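Local coordinates for protein alcohol dehydrogenase, zinc-containing (Streptococcus pneumoniae serotype 2, PDB 5YLN) that probably oxidises alcohols to aldehydes or ketones with NAD+, as a zinc-dependent enzyme of the medium-chain alcohol dehydrogenase family, at residues P141-D146 with E310-E315; A253-C258 with V278-D283. All coordinates share one frame; numbering follows the deposited sequence.

Following the chain from its N terminus, residues 141-146 come first, in the loop between strand 137-139 and helix 146-151. They meet residues 310-315, which follow 164 residues later at the end of helix 302-310, and interaction 1 closes that long loop. Interaction 2 falls within it and does not cross it: residues 253-258 of helix 252-261 meet residues 278-283, with 19 residues between them, and close a short loop. The first contact joins the loop after strand 137-139 to the end of helix 302-310. The second is local to the Rossmann-type part and reaches the dimer interface. The two lie on opposite sides of the chain's centre, with their centres about 38 Å apart.

Interaction 1: residues P141-D146 with E310-E315; sequences PEDLSD and ESHKIE
Pro141 meets Glu310 first. Its ring lies across the glutamate side chain at about a right angle, and CG comes within 3.4 Å of Glu310 OE2. Pro141 CB lies 3.9 Å from Glu310 CD. This is a van der Waals contact. Beyond CG the glutamate chain is extended, which carries its carboxylate out to the proline ring.

Pro141 also begins a type I beta turn that ends at Leu144. Asp143, within this turn, holds the polar part of the contact. Its CG lies anti to the backbone N (chi1 -172°), which sets the carboxylate beside His312 and the end of helix 302-310. Asp143 OD2 accepts a weak hydrogen bond from His312 NE2 at 3.2 Å. The bond is strongly bent, with an N-H...O angle of 125°. The carboxylate and imidazole planes are nearly perpendicular, 87° apart. OD2 approaches the ring obliquely, while Asp143 OD1 lies in the ring plane at its edge, 3.7 Å from His312 NE2. Asp143 OD2 also sits 3.0 Å from Glu310 O, but both are acceptors and do not bond. The carboxylate of Asp143 would probably favour a protonated His312, though the bond is weak and the histidine is exposed.

Leu144 ends the turn and adds a van der Waals contact. Its CD2 lies 4.0 Å from Glu310 N, against the backbone of the last helical turn.

His312 has positive phi and is the first residue to leave helical geometry after helix 302-310. The whole contact is at the surface. Pro141 also packs on Leu306, and Leu144 on Leu309, both of helix 302-310. Ser145 then N-caps helix 146-151 through Ala148 N. Asp146 forms salt bridges with Lys38 and Lys85. The turn after strand 137-139 thus rests against the C-terminal end of helix 302-310.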
loop_
_atom_site.group_PDB
_atom_site.type_symbol
_atom_site.label_atom_id
_atom_site.label_comp_id
_atom_site.label_asym_id
_atom_site.label_seq_id
_atom_site.Cartn_x
_atom_site.Cartn_y
_atom_site.Cartn_z
ATOM N N PRO A 141 13.482 14.604 -28.254
ATOM C CA PRO A 141 13.093 14.252 -29.626
ATOM C C PRO A 141 12.568 15.475 -30.360
ATOM O O PRO A 141 11.859 16.304 -29.785
ATOM C CB PRO A 141 11.987 13.204 -29.429
ATOM C CG PRO A 141 12.097 12.755 -28.001
ATOM C CD PRO A 141 12.649 13.928 -27.245
ATOM N N GLU A 142 12.925 15.585 -31.645
ATOM C CA GLU A 142 12.481 16.726 -32.446
ATOM C C GLU A 142 11.002 16.663 -32.801
ATOM O O GLU A 142 10.462 17.648 -33.307
ATOM C CB GLU A 142 13.303 16.836 -33.737
ATOM C CG GLU A 142 14.789 17.107 -33.530
ATOM C CD GLU A 142 15.502 17.498 -34.817
ATOM O OE1 GLU A 142 14.856 18.127 -35.686
ATOM O OE2 GLU A 142 16.704 17.176 -34.961
ATOM N N ASP A 143 10.335 15.541 -32.540
ATOM C CA ASP A 143 8.933 15.380 -32.909
ATOM C C ASP A 143 7.973 16.020 -31.908
ATOM O O ASP A 143 6.798 16.232 -32.236
ATOM C CB ASP A 143 8.615 13.886 -33.051
ATOM C CG ASP A 143 7.232 13.628 -33.625
ATOM O OD1 ASP A 143 6.750 14.461 -34.424
ATOM O OD2 ASP A 143 6.630 12.590 -33.265
ATOM N N LEU A 144 8.432 16.326 -30.701
ATOM C CA LEU A 144 7.546 16.796 -29.653
ATOM C C LEU A 144 7.620 18.310 -29.510
ATOM O O LEU A 144 8.671 18.927 -29.696
ATOM C CB LEU A 144 7.875 16.116 -28.321
ATOM C CG LEU A 144 7.590 14.611 -28.231
ATOM C CD1 LEU A 144 7.792 14.091 -26.810
ATOM C CD2 LEU A 144 6.185 14.290 -28.735
ATOM N N SER A 145 6.478 18.900 -29.183
ATOM C CA SER A 145 6.385 20.323 -28.900
ATOM C C SER A 145 7.012 20.657 -27.544
ATOM O O SER A 145 7.027 19.839 -26.617
ATOM C CB SER A 145 4.923 20.766 -28.910
ATOM O OG SER A 145 4.257 20.241 -27.770
ATOM N N ASP A 146 7.527 21.888 -27.446
ATOM C CA ASP A 146 8.110 22.387 -26.200
ATOM C C ASP A 146 7.125 22.277 -25.041
ATOM O O ASP A 146 7.502 21.886 -23.936
ATOM C CB ASP A 146 8.546 23.840 -26.377
ATOM C CG ASP A 146 9.813 23.994 -27.233
ATOM O OD1 ASP A 146 10.359 22.986 -27.743
ATOM O OD2 ASP A 146 10.276 25.148 -27.372
ATOM N N GLU A 310 6.094 10.286 -28.646
ATOM C CA GLU A 310 6.469 10.440 -30.049
ATOM C C GLU A 310 5.502 9.702 -30.960
ATOM O O GLU A 310 5.341 10.073 -32.129
ATOM C CB GLU A 310 7.890 9.918 -30.281
ATOM C CG GLU A 310 8.959 10.494 -29.360
ATOM C CD GLU A 310 10.262 9.705 -29.437
ATOM O OE1 GLU A 310 10.577 9.187 -30.532
ATOM O OE2 GLU A 310 10.964 9.591 -28.407
ATOM N N SER A 311 4.867 8.654 -30.441
ATOM C CA SER A 311 3.816 7.917 -31.125
ATOM C C SER A 311 2.465 8.617 -31.073
ATOM O O SER A 311 1.517 8.139 -31.703
ATOM C CB SER A 311 3.683 6.529 -30.504
ATOM O OG SER A 311 3.122 6.614 -29.200
ATOM N N HIS A 312 2.348 9.702 -30.310
ATOM C CA HIS A 312 1.125 10.507 -30.234
ATOM C C HIS A 312 -0.068 9.702 -29.728
ATOM O O HIS A 312 -1.190 9.860 -30.210
ATOM C CB HIS A 312 0.821 11.165 -31.581
ATOM C CG HIS A 312 1.877 12.130 -32.017
ATOM N ND1 HIS A 312 2.054 13.359 -31.414
ATOM C CD2 HIS A 312 2.835 12.037 -32.969
ATOM C CE1 HIS A 312 3.066 13.986 -31.986
ATOM N NE2 HIS A 312 3.556 13.206 -32.933
ATOM N N LYS A 313 0.170 8.850 -28.725
ATOM C CA LYS A 313 -0.934 8.204 -28.019
ATOM C C LYS A 313 -1.810 9.246 -27.324
ATOM O O LYS A 313 -2.997 9.392 -27.641
ATOM C CB LYS A 313 -0.399 7.172 -27.016
ATOM C CG LYS A 313 0.423 6.046 -27.644
ATOM C CD LYS A 313 -0.337 5.384 -28.781
ATOM C CE LYS A 313 0.609 4.884 -29.858
ATOM N NZ LYS A 313 -0.083 4.301 -31.046
ATOM N N ILE A 314 -1.234 9.990 -26.376
ATOM C CA ILE A 314 -1.883 11.163 -25.803
ATOM C C ILE A 314 -1.035 12.389 -26.114
ATOM O O ILE A 314 0.164 12.302 -26.405
ATOM C CB ILE A 314 -2.106 11.062 -24.283
ATOM C CG1 ILE A 314 -0.796 10.699 -23.593
ATOM C CG2 ILE A 314 -3.240 10.096 -23.943
ATOM C CD1 ILE A 314 -0.897 10.724 -22.104
ATOM N N GLU A 315 -1.678 13.550 -26.021
ATOM C CA GLU A 315 -1.059 14.838 -26.321
ATOM C C GLU A 315 -1.025 15.684 -25.052
ATOM O O GLU A 315 -1.971 16.434 -24.764
ATOM C CB GLU A 315 -1.797 15.539 -27.467
ATOM C CG GLU A 315 -3.317 15.331 -27.515
ATOM C CD GLU A 315 -3.959 15.935 -28.775
ATOM O OE1 GLU A 315 -3.536 15.566 -29.895
ATOM O OE2 GLU A 315 -4.878 16.782 -28.645
#

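Interaction 2: residues A253-C258 with V278-D283; sequences ATFDFC and VEFDLD
Phe255 and Val278 form the tight part of this contact. Val278 CG2 sits over one face of the phenyl ring in a CH-pi contact, 3.7 Å from the Phe255 ring centroid and 20° off its normal. The methyl is offset toward the rim, near CD2 and CE2. The valine torsion (chi1 -64°) leaves CG2 between backbone N and carbonyl carbon, from where it meets the ring. At the ring edge, Phe255 CE2 lies 3.8 Å from Glu279 O, and Phe255 CZ is 3.9 Å from Phe280 CD1. All three aromatic and aliphatic side chains are buried.

The other side is looser and polar. Asp256 OD1 and Asp281 OD2 stand 4.2 Å apart with no bond between them. Asp256 OD1 is instead hydrogen-bonded to Gln259. Gln259 also hydrogen-bonds to Glu279 O through NE2 and accepts from Asp281 N through OE1.

Val278 and Phe280 pair in an antiparallel ladder with a strand of the second subunit, and Phe255 packs on Leu282 of that subunit. Apolar packing thus sets helix 252-261 against strand 278-280, which continues into that ladder. The carboxylate repulsion is probably eased by Lys260, which is salt-bridged to Asp256 and lies at long, weak range from Asp281.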
loop_
_atom_site.group_PDB
_atom_site.type_symbol
_atom_site.label_atom_id
_atom_site.label_comp_id
_atom_site.label_asym_id
_atom_site.label_seq_id
_atom_site.Cartn_x
_atom_site.Cartn_y
_atom_site.Cartn_z
ATOM N N ALA A 253 -9.972 15.669 3.434
ATOM C CA ALA A 253 -11.284 15.333 2.887
ATOM C C ALA A 253 -11.152 14.440 1.660
ATOM O O ALA A 253 -11.886 13.457 1.521
ATOM C CB ALA A 253 -12.072 16.597 2.545
ATOM N N THR A 254 -10.208 14.748 0.776
ATOM C CA THR A 254 -10.060 13.924 -0.412
ATOM C C THR A 254 -9.501 12.551 -0.056
ATOM O O THR A 254 -9.941 11.537 -0.612
ATOM C CB THR A 254 -9.199 14.643 -1.458
ATOM O OG1 THR A 254 -7.952 15.059 -0.881
ATOM C CG2 THR A 254 -9.937 15.879 -1.999
ATOM N N PHE A 255 -8.548 12.485 0.873
ATOM C CA PHE A 255 -8.110 11.170 1.315
ATOM C C PHE A 255 -9.277 10.396 1.894
ATOM O O PHE A 255 -9.416 9.190 1.652
ATOM C CB PHE A 255 -6.989 11.255 2.349
ATOM C CG PHE A 255 -6.571 9.895 2.880
ATOM C CD1 PHE A 255 -5.656 9.105 2.178
ATOM C CD2 PHE A 255 -7.128 9.381 4.049
ATOM C CE1 PHE A 255 -5.288 7.855 2.640
ATOM C CE2 PHE A 255 -6.757 8.129 4.523
ATOM C CZ PHE A 255 -5.837 7.367 3.813
ATOM N N ASP A 256 -10.144 11.081 2.641
ATOM C CA ASP A 256 -11.276 10.401 3.249
ATOM C C ASP A 256 -12.252 9.891 2.193
ATOM O O ASP A 256 -12.772 8.773 2.306
ATOM C CB ASP A 256 -11.987 11.338 4.218
ATOM C CG ASP A 256 -13.147 10.663 4.904
ATOM O OD1 ASP A 256 -12.922 9.623 5.566
ATOM O OD2 ASP A 256 -14.284 11.157 4.761
ATOM N N PHE A 257 -12.521 10.705 1.167
ATOM C CA PHE A 257 -13.372 10.279 0.059
ATOM C C PHE A 257 -12.818 9.013 -0.602
ATOM O O PHE A 257 -13.551 8.043 -0.836
ATOM C CB PHE A 257 -13.476 11.413 -0.962
ATOM C CG PHE A 257 -14.554 11.229 -1.984
ATOM C CD1 PHE A 257 -15.850 11.669 -1.734
ATOM C CD2 PHE A 257 -14.277 10.653 -3.205
ATOM C CE1 PHE A 257 -16.847 11.500 -2.692
ATOM C CE2 PHE A 257 -15.253 10.489 -4.158
ATOM C CZ PHE A 257 -16.542 10.901 -3.909
ATOM N N CYS A 258 -11.517 9.012 -0.899
ATOM C CA CYS A 258 -10.881 7.866 -1.541
ATOM C C CYS A 258 -11.098 6.587 -0.750
ATOM O O CYS A 258 -11.351 5.523 -1.332
ATOM C CB CYS A 258 -9.388 8.127 -1.710
ATOM S SG CYS A 258 -9.012 9.182 -3.099
ATOM N N VAL A 278 -3.756 12.185 8.361
ATOM C CA VAL A 278 -5.136 11.880 8.026
ATOM C C VAL A 278 -5.611 10.726 8.897
ATOM O O VAL A 278 -4.814 9.971 9.460
ATOM C CB VAL A 278 -5.305 11.563 6.530
ATOM C CG1 VAL A 278 -4.964 12.807 5.676
ATOM C CG2 VAL A 278 -4.431 10.357 6.146
ATOM N N GLU A 279 -6.936 10.615 9.023
ATOM C CA GLU A 279 -7.548 9.510 9.749
ATOM C C GLU A 279 -7.791 8.347 8.790
ATOM O O GLU A 279 -8.611 8.436 7.868
ATOM C CB GLU A 279 -8.849 9.940 10.430
ATOM C CG GLU A 279 -9.494 8.788 11.208
ATOM C CD GLU A 279 -10.290 9.247 12.419
ATOM O OE1 GLU A 279 -11.471 8.861 12.544
ATOM O OE2 GLU A 279 -9.729 9.995 13.249
ATOM N N PHE A 280 -7.070 7.258 9.016
ATOM C CA PHE A 280 -7.160 6.042 8.222
ATOM C C PHE A 280 -8.108 5.072 8.927
ATOM O O PHE A 280 -7.842 4.662 10.059
ATOM C CB PHE A 280 -5.757 5.461 8.055
ATOM C CG PHE A 280 -5.694 4.262 7.207
ATOM C CD1 PHE A 280 -6.448 4.182 6.045
ATOM C CD2 PHE A 280 -4.850 3.216 7.538
ATOM C CE1 PHE A 280 -6.386 3.064 5.249
ATOM C CE2 PHE A 280 -4.783 2.092 6.735
ATOM C CZ PHE A 280 -5.550 2.019 5.594
ATOM N N ASP A 281 -9.207 4.703 8.257
ATOM C CA ASP A 281 -10.294 3.926 8.862
ATOM C C ASP A 281 -9.987 2.427 8.897
ATOM O O ASP A 281 -10.757 1.598 8.415
ATOM C CB ASP A 281 -11.600 4.164 8.112
ATOM C CG ASP A 281 -12.163 5.541 8.337
ATOM O OD1 ASP A 281 -11.750 6.192 9.315
ATOM O OD2 ASP A 281 -13.021 5.967 7.529
ATOM N N LEU A 282 -8.859 2.085 9.529
ATOM C CA LEU A 282 -8.441 0.687 9.602
ATOM C C LEU A 282 -9.491 -0.214 10.255
ATOM O O LEU A 282 -9.529 -1.415 9.971
ATOM C CB LEU A 282 -7.108 0.576 10.351
ATOM C CG LEU A 282 -5.863 0.153 9.572
ATOM C CD1 LEU A 282 -4.716 -0.047 10.529
ATOM C CD2 LEU A 282 -6.089 -1.102 8.729
ATOM N N ASP A 283 -10.357 0.339 11.120
ATOM C CA ASP A 283 -11.430 -0.472 11.693
ATOM C C ASP A 283 -12.348 -1.022 10.606
ATOM O O ASP A 283 -12.849 -2.145 10.728
ATOM C CB ASP A 283 -12.236 0.326 12.738
ATOM C CG ASP A 283 -12.689 1.712 12.248
ATOM O OD1 ASP A 283 -11.932 2.384 11.518
ATOM O OD2 ASP A 283 -13.805 2.143 12.624
#